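Local coordinates for fanconi-associated nuclease 1 homolog (Pseudomonas aeruginosa, PDB 5Y7Q), which belongs to the Fanconi-associated nuclease 1 family, joining helix-turn-helix-like, SAP and VRR-NUC domains in one chain, and is bound here to DNA, at residues A[201-204]-A[205-208]; A[430-433]-A[434-438]; A[225-228]-A[229-232]; A[245-248]-A[249-253]. One frame throughout, in Å; residues are numbered along the deposited sequence.

Interaction 1 of 4, residues A[201-204]-A[205-208]; sequences FGNL and WQDW. With nucleotides of chain D.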
loop_
_atom_site.group_PDB
_atom_site.type_symbol
_atom_site.label_atom_id
_atom_site.label_comp_id
_atom_site.label_asym_id
_atom_site.label_seq_id
_atom_site.Cartn_x
_atom_site.Cartn_y
_atom_site.Cartn_z
ATOM N N PHE A 201 11.614 -2.481 -10.534
ATOM C CA PHE A 201 10.666 -2.949 -9.530
ATOM C C PHE A 201 9.228 -3.043 -10.011
ATOM O O PHE A 201 8.426 -3.713 -9.353
ATOM C CB PHE A 201 10.680 -2.037 -8.304
ATOM C CG PHE A 201 11.830 -2.286 -7.375
ATOM C CD1 PHE A 201 12.013 -3.521 -6.792
ATOM C CD2 PHE A 201 12.725 -1.279 -7.076
ATOM C CE1 PHE A 201 13.088 -3.749 -5.929
ATOM C CE2 PHE A 201 13.791 -1.496 -6.203
ATOM C CZ PHE A 201 13.981 -2.727 -5.638
ATOM N N GLY A 202 8.882 -2.416 -11.132
ATOM C CA GLY A 202 7.483 -2.283 -11.499
ATOM C C GLY A 202 6.676 -1.302 -10.669
ATOM O O GLY A 202 5.450 -1.299 -10.779
ATOM N N ASN A 203 7.321 -0.433 -9.887
ATOM C CA ASN A 203 6.663 0.520 -8.994
ATOM C C ASN A 203 7.739 1.416 -8.384
ATOM O O ASN A 203 8.924 1.070 -8.386
ATOM C CB ASN A 203 5.881 -0.191 -7.878
ATOM C CG ASN A 203 6.793 -0.994 -6.945
ATOM O OD1 ASN A 203 7.401 -0.455 -6.025
ATOM N ND2 ASN A 203 6.914 -2.277 -7.207
ATOM N N LEU A 204 7.315 2.554 -7.834
ATOM C CA LEU A 204 8.251 3.468 -7.191
ATOM C C LEU A 204 8.332 3.359 -5.666
ATOM O O LEU A 204 9.156 4.060 -5.066
ATOM C CB LEU A 204 7.921 4.900 -7.590
ATOM C CG LEU A 204 8.549 5.164 -8.968
ATOM C CD1 LEU A 204 8.045 6.435 -9.578
ATOM C CD2 LEU A 204 10.087 5.166 -8.854
ATOM N N TRP A 205 7.543 2.500 -5.005
ATOM C CA TRP A 205 7.622 2.510 -3.543
ATOM C C TRP A 205 8.798 1.704 -2.983
ATOM O O TRP A 205 9.219 1.961 -1.851
ATOM C CB TRP A 205 6.298 2.044 -2.915
ATOM C CG TRP A 205 5.753 0.751 -3.397
ATOM C CD1 TRP A 205 4.911 0.550 -4.462
ATOM C CD2 TRP A 205 5.973 -0.532 -2.819
ATOM N NE1 TRP A 205 4.610 -0.786 -4.590
ATOM C CE2 TRP A 205 5.250 -1.474 -3.593
ATOM C CE3 TRP A 205 6.710 -0.981 -1.721
ATOM C CZ2 TRP A 205 5.251 -2.838 -3.303
ATOM C CZ3 TRP A 205 6.701 -2.337 -1.429
ATOM C CH2 TRP A 205 5.981 -3.251 -2.224
ATOM N N GLN A 206 9.365 0.774 -3.739
ATOM C CA GLN A 206 10.453 -0.066 -3.245
ATOM C C GLN A 206 11.807 0.610 -3.467
ATOM O O GLN A 206 12.070 1.168 -4.536
ATOM C CB GLN A 206 10.422 -1.439 -3.935
ATOM C CG GLN A 206 9.037 -2.160 -3.897
ATOM C CD GLN A 206 9.106 -3.663 -4.206
ATOM O OE1 GLN A 206 8.592 -4.137 -5.229
ATOM N NE2 GLN A 206 9.715 -4.415 -3.302
ATOM N N ASP A 207 12.662 0.557 -2.445
ATOM C CA ASP A 207 13.975 1.188 -2.455
ATOM C C ASP A 207 15.029 0.194 -2.914
ATOM O O ASP A 207 14.761 -0.999 -3.100
ATOM C CB ASP A 207 14.355 1.694 -1.064
ATOM C CG ASP A 207 13.630 2.973 -0.681
ATOM O OD1 ASP A 207 12.710 3.397 -1.420
ATOM O OD2 ASP A 207 13.975 3.558 0.373
ATOM N N TRP A 208 16.269 0.688 -3.046
ATOM C CA TRP A 208 17.400 -0.200 -3.272
ATOM C C TRP A 208 17.773 -0.975 -2.012
ATOM O O TRP A 208 18.423 -2.021 -2.114
ATOM C CB TRP A 208 18.611 0.582 -3.774
ATOM C CG TRP A 208 18.311 1.694 -4.739
ATOM C CD1 TRP A 208 18.037 3.001 -4.428
ATOM C CD2 TRP A 208 18.282 1.611 -6.167
ATOM N NE1 TRP A 208 17.828 3.732 -5.580
ATOM C CE2 TRP A 208 17.971 2.899 -6.657
ATOM C CE3 TRP A 208 18.458 0.568 -7.079
ATOM C CZ2 TRP A 208 17.845 3.167 -8.012
ATOM C CZ3 TRP A 208 18.331 0.833 -8.420
ATOM C CH2 TRP A 208 18.030 2.124 -8.878
ATOM P P DC D 11 0.808 3.443 3.764
ATOM O OP1 DC D 11 0.003 3.723 4.988
ATOM O OP2 DC D 11 0.189 2.767 2.590
ATOM O "O5'" DC D 11 2.171 2.668 4.157
ATOM C "C5'" DC D 11 3.424 2.954 3.466
ATOM C "C4'" DC D 11 4.377 1.753 3.531
ATOM O "O4'" DC D 11 3.800 0.629 2.799
ATOM C "C3'" DC D 11 5.759 1.953 2.895
ATOM O "O3'" DC D 11 6.696 1.018 3.476
ATOM C "C2'" DC D 11 5.464 1.559 1.460
ATOM C "C1'" DC D 11 4.668 0.296 1.737
ATOM N N1 DC D 11 3.865 -0.195 0.606
ATOM C C2 DC D 11 3.353 -1.489 0.668
ATOM O O2 DC D 11 3.582 -2.169 1.683
ATOM N N3 DC D 11 2.621 -1.960 -0.380
ATOM C C4 DC D 11 2.397 -1.181 -1.444
ATOM N N4 DC D 11 1.673 -1.684 -2.449
ATOM C C5 DC D 11 2.909 0.152 -1.520
ATOM C C6 DC D 11 3.636 0.598 -0.483
#
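Polar bonding between Asn203 and the two residues Trp205 and Gln206 closes this short loop. Asn203 OD1 accepts the backbone N-H of Gln206 at 3.3 Å, the donor lying almost in line with the C=O, and a weak bond from Trp205 N reaches the same oxygen. The other end of the amide gives a straighter bond, Asn203 ND2 to Gln206 OE1 at 3.2 Å (172° at the hydrogen). It lands on a lone pair in the carbonyl plane and keeps the two amides nearly coplanar, so Asn203 is gripped at both ends.

Ring contacts flank these bonds. With CG set between its backbone N and carbonyl carbon (chi1 52°), Trp205 places its indole over the Asn203 amide, with OD1 3.0 Å above the ring plane. DNA covers the opposite face: the base of DC11 of chain D lies there, its C5 3.4 Å from Trp205 CD2. Gln206 CB makes a CH-pi contact centred over the Phe201 ring, 3.7 Å from its centroid.

The loop joins helix 190-201 to helix 209-215. Arg197 of the former bonds to the carbonyls of Leu204 and Gln206, and Leu204 packs on Leu243 and Phe246 of helix 236-253.

Interaction 2 of 4, residues A[430-433]-A[434-438]; sequences AFFH and PFHSA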
loop_
_atom_site.group_PDB
_atom_site.type_symbol
_atom_site.label_atom_id
_atom_site.label_comp_id
_atom_site.label_asym_id
_atom_site.label_seq_id
_atom_site.Cartn_x
_atom_site.Cartn_y
_atom_site.Cartn_z
ATOM N N ALA A 430 4.023 -12.542 -13.885
ATOM C CA ALA A 430 3.630 -12.422 -12.487
ATOM C C ALA A 430 4.788 -12.049 -11.578
ATOM O O ALA A 430 4.568 -11.370 -10.568
ATOM C CB ALA A 430 2.977 -13.713 -12.003
ATOM N N PHE A 431 6.007 -12.502 -11.887
ATOM C CA PHE A 431 7.204 -12.178 -11.108
ATOM C C PHE A 431 8.345 -11.831 -12.067
ATOM O O PHE A 431 8.711 -12.648 -12.923
ATOM C CB PHE A 431 7.614 -13.342 -10.196
ATOM C CG PHE A 431 6.497 -13.882 -9.335
ATOM C CD1 PHE A 431 6.421 -13.549 -7.983
ATOM C CD2 PHE A 431 5.539 -14.747 -9.855
ATOM C CE1 PHE A 431 5.393 -14.048 -7.164
ATOM C CE2 PHE A 431 4.494 -15.244 -9.032
ATOM C CZ PHE A 431 4.426 -14.887 -7.681
ATOM N N PHE A 432 8.833 -10.585 -11.992
ATOM C CA PHE A 432 10.014 -10.137 -12.721
ATOM C C PHE A 432 11.252 -9.785 -11.872
ATOM O O PHE A 432 12.207 -9.214 -12.424
ATOM C CB PHE A 432 9.646 -8.975 -13.643
ATOM C CG PHE A 432 8.600 -8.082 -13.099
ATOM C CD1 PHE A 432 8.951 -6.885 -12.501
ATOM C CD2 PHE A 432 7.262 -8.427 -13.190
ATOM C CE1 PHE A 432 7.991 -6.052 -12.003
ATOM C CE2 PHE A 432 6.293 -7.599 -12.674
ATOM C CZ PHE A 432 6.655 -6.407 -12.084
ATOM N N HIS A 433 11.261 -10.014 -10.560
ATOM C CA HIS A 433 12.477 -9.763 -9.791
ATOM C C HIS A 433 12.390 -10.514 -8.458
ATOM O O HIS A 433 11.342 -11.069 -8.114
ATOM C CB HIS A 433 12.686 -8.253 -9.577
ATOM C CG HIS A 433 11.490 -7.559 -9.006
ATOM N ND1 HIS A 433 11.078 -7.732 -7.701
ATOM C CD2 HIS A 433 10.602 -6.703 -9.569
ATOM C CE1 HIS A 433 9.995 -7.005 -7.484
ATOM N NE2 HIS A 433 9.700 -6.353 -8.595
ATOM N N PRO A 434 13.476 -10.541 -7.677
ATOM C CA PRO A 434 13.505 -11.376 -6.467
ATOM C C PRO A 434 12.639 -10.900 -5.313
ATOM O O PRO A 434 12.608 -11.591 -4.291
ATOM C CB PRO A 434 14.984 -11.348 -6.061
ATOM C CG PRO A 434 15.689 -11.047 -7.262
ATOM C CD PRO A 434 14.836 -10.096 -8.023
ATOM N N PHE A 435 12.099 -9.684 -5.362
ATOM C CA PHE A 435 11.518 -8.996 -4.210
ATOM C C PHE A 435 9.985 -8.900 -4.174
ATOM O O PHE A 435 9.467 -8.041 -3.455
ATOM C CB PHE A 435 12.169 -7.628 -4.091
ATOM C CG PHE A 435 13.668 -7.709 -4.092
ATOM C CD1 PHE A 435 14.350 -8.091 -2.946
ATOM C CD2 PHE A 435 14.385 -7.484 -5.246
ATOM C CE1 PHE A 435 15.722 -8.197 -2.943
ATOM C CE2 PHE A 435 15.757 -7.593 -5.252
ATOM C CZ PHE A 435 16.432 -7.946 -4.096
ATOM N N HIS A 436 9.249 -9.648 -4.998
ATOM C CA HIS A 436 7.776 -9.611 -4.947
ATOM C C HIS A 436 7.205 -10.269 -3.694
ATOM O O HIS A 436 7.421 -11.460 -3.443
ATOM C CB HIS A 436 7.151 -10.326 -6.142
ATOM C CG HIS A 436 7.498 -9.746 -7.472
ATOM N ND1 HIS A 436 6.772 -8.728 -8.047
ATOM C CD2 HIS A 436 8.452 -10.084 -8.368
ATOM C CE1 HIS A 436 7.283 -8.440 -9.229
ATOM N NE2 HIS A 436 8.305 -9.248 -9.446
ATOM N N SER A 437 6.390 -9.529 -2.947
ATOM C CA SER A 437 5.662 -10.188 -1.869
ATOM C C SER A 437 4.402 -10.909 -2.368
ATOM O O SER A 437 3.973 -11.869 -1.731
ATOM C CB SER A 437 5.332 -9.183 -0.765
ATOM O OG SER A 437 4.187 -8.446 -1.107
ATOM N N ALA A 438 3.869 -10.519 -3.523
ATOM C CA ALA A 438 2.710 -11.087 -4.194
ATOM C C ALA A 438 2.920 -11.043 -5.697
ATOM O O ALA A 438 3.700 -10.224 -6.194
ATOM C CB ALA A 438 1.447 -10.289 -3.854
#
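The imidazoles of His433 and His436 lie almost flat on each other in an offset stack, centroids 3.6 Å apart. His436 NE2 sits over the centre of the His433 ring, while the opposite face of His436 looks toward the carbonyl oxygen of Ala430. Two phenylalanines meet the same imidazole at nearly a right angle, one with its face and one with its edge. His436 turns its CE1 corner onto the middle of the Phe432 face, 3.6 Å from CZ, with the planes at 84°; Phe431 in turn directs its own edge at the face of His436 in a more offset pair, CD1 3.8 Å from His436 CB.

Hydrogen bonds fix the rotation of both histidines. His436 NE2 accepts from Phe432 N at 2.9 Å, the donor tilted 34° from the ring plane, and more weakly from His433 N. A neutral His436 would then probably carry its proton on ND1. His433 uses ND1 to receive Phe435 N at 3.2 Å, in the plane of the ring, and its NE2 is bonded to the carbonyl of Phe201. A chi1 of 52° folds the His433 ring back over its own backbone, where ND1 can meet that amide.

Phe431, Phe432, His433 and His436 thus make up a buried aromatic cluster, formed by the type I beta turn from His433 to His436 and the two phenylalanines just before it, within the long loop between helices 420-423 and 447-450.

Interaction 3 of 4, residues A[225-228]-A[229-232]; sequences EFSA and DSRG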
loop_
_atom_site.group_PDB
_atom_site.type_symbol
_atom_site.label_atom_id
_atom_site.label_comp_id
_atom_site.label_asym_id
_atom_site.label_seq_id
_atom_site.Cartn_x
_atom_site.Cartn_y
_atom_site.Cartn_z
ATOM N N GLU A 225 11.092 -19.080 -10.050
ATOM C CA GLU A 225 11.870 -19.173 -11.277
ATOM C C GLU A 225 10.971 -18.715 -12.419
ATOM O O GLU A 225 10.015 -19.404 -12.783
ATOM C CB GLU A 225 12.418 -20.587 -11.478
ATOM C CG GLU A 225 13.538 -20.998 -10.463
ATOM C CD GLU A 225 14.580 -19.880 -10.147
ATOM O OE1 GLU A 225 14.307 -18.995 -9.295
ATOM O OE2 GLU A 225 15.685 -19.890 -10.735
ATOM N N PHE A 226 11.284 -17.542 -12.976
ATOM C CA PHE A 226 10.492 -16.886 -14.004
ATOM C C PHE A 226 11.340 -16.709 -15.256
ATOM O O PHE A 226 12.571 -16.809 -15.220
ATOM C CB PHE A 226 9.961 -15.527 -13.529
ATOM C CG PHE A 226 10.970 -14.715 -12.771
ATOM C CD1 PHE A 226 11.018 -14.768 -11.384
ATOM C CD2 PHE A 226 11.879 -13.903 -13.439
ATOM C CE1 PHE A 226 11.958 -14.023 -10.671
ATOM C CE2 PHE A 226 12.828 -13.153 -12.740
ATOM C CZ PHE A 226 12.867 -13.216 -11.345
ATOM N N SER A 227 10.661 -16.456 -16.371
ATOM C CA SER A 227 11.335 -16.392 -17.661
ATOM C C SER A 227 12.360 -15.264 -17.685
ATOM O O SER A 227 12.148 -14.193 -17.113
ATOM C CB SER A 227 10.313 -16.196 -18.781
ATOM O OG SER A 227 9.577 -15.003 -18.587
ATOM N N ALA A 228 13.481 -15.511 -18.365
ATOM C CA ALA A 228 14.506 -14.488 -18.526
ATOM C C ALA A 228 14.041 -13.312 -19.374
ATOM O O ALA A 228 14.757 -12.308 -19.443
ATOM C CB ALA A 228 15.768 -15.094 -19.138
ATOM N N ASP A 229 12.889 -13.412 -20.035
ATOM C CA ASP A 229 12.302 -12.287 -20.745
ATOM C C ASP A 229 11.215 -11.567 -19.950
ATOM O O ASP A 229 10.576 -10.652 -20.485
ATOM C CB ASP A 229 11.745 -12.747 -22.089
ATOM C CG ASP A 229 12.078 -11.781 -23.207
ATOM O OD1 ASP A 229 13.018 -12.072 -23.984
ATOM O OD2 ASP A 229 11.411 -10.724 -23.292
ATOM N N SER A 230 10.982 -11.967 -18.700
ATOM C CA SER A 230 9.922 -11.387 -17.882
ATOM C C SER A 230 10.329 -10.007 -17.371
ATOM O O SER A 230 11.454 -9.825 -16.887
ATOM C CB SER A 230 9.605 -12.314 -16.707
ATOM O OG SER A 230 8.500 -11.849 -15.954
ATOM N N ARG A 231 9.421 -9.033 -17.497
ATOM C CA ARG A 231 9.675 -7.689 -16.976
ATOM C C ARG A 231 8.366 -6.946 -16.725
ATOM O O ARG A 231 7.321 -7.239 -17.322
ATOM C CB ARG A 231 10.570 -6.865 -17.914
ATOM C CG ARG A 231 10.554 -7.311 -19.361
ATOM C CD ARG A 231 10.005 -6.249 -20.273
ATOM N NE ARG A 231 10.879 -6.009 -21.419
ATOM C CZ ARG A 231 10.501 -5.415 -22.546
ATOM N NH1 ARG A 231 9.253 -5.006 -22.697
ATOM N NH2 ARG A 231 11.378 -5.238 -23.522
ATOM N N GLY A 232 8.466 -5.946 -15.852
ATOM C CA GLY A 232 7.352 -5.103 -15.496
ATOM C C GLY A 232 6.687 -4.413 -16.664
ATOM O O GLY A 232 5.484 -4.573 -16.883
#
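Ser227 and Ser230 face each other across a tight bend, and Asp229, the first residue of 229-232, is the exposed second corner between them. Ala228 is the first corner and is likewise exposed, so the outer end of the bend lies at the protein surface.

Ser230 follows, and the chain reverses on its backbone: Ser230 N donates to Ser227 O at 3.0 Å with an angle of 160° at the hydrogen. The donor stands well above the plane of the Ser227 carbonyl, 62° out of it, so the bond does not use an in-plane lone pair. This is the closing bond of a type I beta turn from Ser227 to Ser230. The side chains of the two serines also come together. Ser227 OG, held between its backbone N and carbonyl carbon (chi1 59°), comes 3.3 Å from Ser230 CB, while Phe226 CD2 approaches that CB less closely, at 4.3 Å. The hydroxyl of Ser230 itself has its polar partner outside the turn, the carbonyl of Phe431, and Phe226 packs on Trp53 and Arg57 of helix 42-57.

Arg231 then leads the chain out of the bend toward helix 236-253. Its guanidinium forms a salt bridge to Asp60 through NH2 and a hydrogen bond to the carbonyl of Arg57 through NE.

Interaction 4 of 4, residues A[245-248]-A[249-253]; sequences LFDC and RQRFD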
loop_
_atom_site.group_PDB
_atom_site.type_symbol
_atom_site.label_atom_id
_atom_site.label_comp_id
_atom_site.label_asym_id
_atom_site.label_seq_id
_atom_site.Cartn_x
_atom_site.Cartn_y
_atom_site.Cartn_z
ATOM N N LEU A 245 1.374 9.774 -14.011
ATOM C CA LEU A 245 0.401 9.691 -12.937
ATOM C C LEU A 245 1.072 9.968 -11.615
ATOM O O LEU A 245 0.617 10.826 -10.853
ATOM C CB LEU A 245 -0.285 8.329 -12.928
ATOM C CG LEU A 245 -0.975 7.978 -14.249
ATOM C CD1 LEU A 245 -1.591 6.594 -14.182
ATOM C CD2 LEU A 245 -2.017 9.028 -14.575
ATOM N N PHE A 246 2.202 9.302 -11.357
ATOM C CA PHE A 246 2.928 9.511 -10.102
ATOM C C PHE A 246 3.179 10.989 -9.863
ATOM O O PHE A 246 2.889 11.515 -8.779
ATOM C CB PHE A 246 4.237 8.733 -10.129
ATOM C CG PHE A 246 5.013 8.783 -8.842
ATOM C CD1 PHE A 246 5.898 9.820 -8.582
ATOM C CD2 PHE A 246 4.898 7.767 -7.909
ATOM C CE1 PHE A 246 6.623 9.857 -7.404
ATOM C CE2 PHE A 246 5.631 7.807 -6.723
ATOM C CZ PHE A 246 6.489 8.846 -6.478
ATOM N N ASP A 247 3.682 11.683 -10.892
ATOM C CA ASP A 247 3.834 13.134 -10.828
ATOM C C ASP A 247 2.528 13.820 -10.422
ATOM O O ASP A 247 2.521 14.716 -9.565
ATOM C CB ASP A 247 4.332 13.654 -12.176
ATOM C CG ASP A 247 4.635 15.149 -12.160
ATOM O OD1 ASP A 247 5.300 15.631 -11.205
ATOM O OD2 ASP A 247 4.204 15.839 -13.116
ATOM N N CYS A 248 1.406 13.402 -11.018
ATOM C CA CYS A 248 0.136 14.052 -10.713
ATOM C C CYS A 248 -0.226 13.889 -9.248
ATOM O O CYS A 248 -0.615 14.857 -8.588
ATOM C CB CYS A 248 -0.977 13.505 -11.602
ATOM S SG CYS A 248 -0.972 14.210 -13.256
ATOM N N ARG A 249 -0.102 12.672 -8.718
ATOM C CA ARG A 249 -0.377 12.455 -7.304
ATOM C C ARG A 249 0.496 13.354 -6.441
ATOM O O ARG A 249 0.001 13.979 -5.496
ATOM C CB ARG A 249 -0.172 10.985 -6.950
ATOM C CG ARG A 249 -0.326 10.655 -5.489
ATOM C CD ARG A 249 -0.244 9.147 -5.277
ATOM N NE ARG A 249 -1.244 8.430 -6.077
ATOM C CZ ARG A 249 -2.370 7.882 -5.605
ATOM N NH1 ARG A 249 -2.661 7.949 -4.307
ATOM N NH2 ARG A 249 -3.208 7.257 -6.435
ATOM N N GLN A 250 1.785 13.474 -6.779
ATOM C CA GLN A 250 2.665 14.382 -6.043
ATOM C C GLN A 250 2.103 15.804 -6.007
ATOM O O GLN A 250 1.884 16.379 -4.929
ATOM C CB GLN A 250 4.055 14.375 -6.673
ATOM C CG GLN A 250 4.738 13.026 -6.636
ATOM C CD GLN A 250 5.604 12.852 -5.413
ATOM O OE1 GLN A 250 6.696 13.427 -5.325
ATOM N NE2 GLN A 250 5.128 12.059 -4.455
ATOM N N ARG A 251 1.850 16.384 -7.185
ATOM C CA ARG A 251 1.400 17.774 -7.226
ATOM C C ARG A 251 0.074 17.958 -6.489
ATOM O O ARG A 251 -0.132 18.979 -5.823
ATOM C CB ARG A 251 1.292 18.253 -8.673
ATOM C CG ARG A 251 2.630 18.476 -9.374
ATOM C CD ARG A 251 2.518 18.248 -10.882
ATOM N NE ARG A 251 1.694 19.255 -11.558
ATOM C CZ ARG A 251 1.199 19.122 -12.790
ATOM N NH1 ARG A 251 1.435 18.019 -13.488
ATOM N NH2 ARG A 251 0.460 20.090 -13.325
ATOM N N PHE A 252 -0.833 16.976 -6.586
ATOM C CA PHE A 252 -2.080 17.047 -5.823
ATOM C C PHE A 252 -1.795 17.099 -4.328
ATOM O O PHE A 252 -2.294 17.980 -3.615
ATOM C CB PHE A 252 -2.981 15.858 -6.160
ATOM C CG PHE A 252 -4.214 15.759 -5.292
ATOM C CD1 PHE A 252 -5.163 16.775 -5.288
ATOM C CD2 PHE A 252 -4.432 14.642 -4.491
ATOM C CE1 PHE A 252 -6.298 16.684 -4.491
ATOM C CE2 PHE A 252 -5.568 14.543 -3.695
ATOM C CZ PHE A 252 -6.500 15.563 -3.694
ATOM N N ASP A 253 -0.965 16.170 -3.845
ATOM C CA ASP A 253 -0.565 16.148 -2.443
ATOM C C ASP A 253 0.134 17.430 -2.003
ATOM O O ASP A 253 0.245 17.670 -0.795
ATOM C CB ASP A 253 0.338 14.940 -2.179
ATOM C CG ASP A 253 -0.444 13.718 -1.748
ATOM O OD1 ASP A 253 -1.421 13.900 -0.997
ATOM O OD2 ASP A 253 -0.091 12.586 -2.153
#
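Asp247 and Arg251 face each other one turn apart on the helix, joined by a long salt bridge from OD2 to NH1 at 3.5 Å. The oxygen lies at the edge of the guanidinium, whose plane is turned 35° from the carboxylate, and the aliphatic CD of Arg251 sits against OD2 at 3.7 Å. Phe246 and Gln250 form a neighbouring i to i+4 pair: CE1 of the ring touches Gln250 CD at 3.7 Å, helped by a bend at chi2 (-92°) that folds the amide back toward the ring.

Both pairs rest on the regular alpha-helical ladder of helix 236-253, near its C-terminal end. The backbone N-H groups of Arg249, Gln250, Arg251 and Phe252 bond in turn to the carbonyls of Leu245, Phe246, Asp247 and Cys248, each four residues back, with Arg249 N to Leu245 O at 2.9 Å.

Beyond the helix, Arg251 has a second acidic partner, since its NH2 forms a salt bridge to Glu256, so the guanidinium is shared between two carboxylates. Arg249 NH1 is hydrogen-bonded to Gln285 of helix 273-292, Cys248 packs on Leu282 of the same helix, and the Phe252 ring meets Phe286 and His289 edge-to-face.

Interaction 2 is the buried one of the four and interaction 3 the surface one; interactions 1 and 4 are partly buried. Their chemistry follows: stacked rings in 430-438, a single backbone bond in 225-232, amide bonding beside a DNA base in 201-208, and a salt bridge and a ring-amide contact along the helix in 245-253. Interaction 2 links its neighbours, touching interaction 1 through Phe201 O and His433 NE2 (3.0 Å) and interaction 3 through Phe431 O and Ser230 OG (3.1 Å). Interaction 4 meets interaction 1 through Leu204 CB and Phe246 CE2 (3.8 Å), but lies about 15 Å from interaction 2 at the nearest atoms.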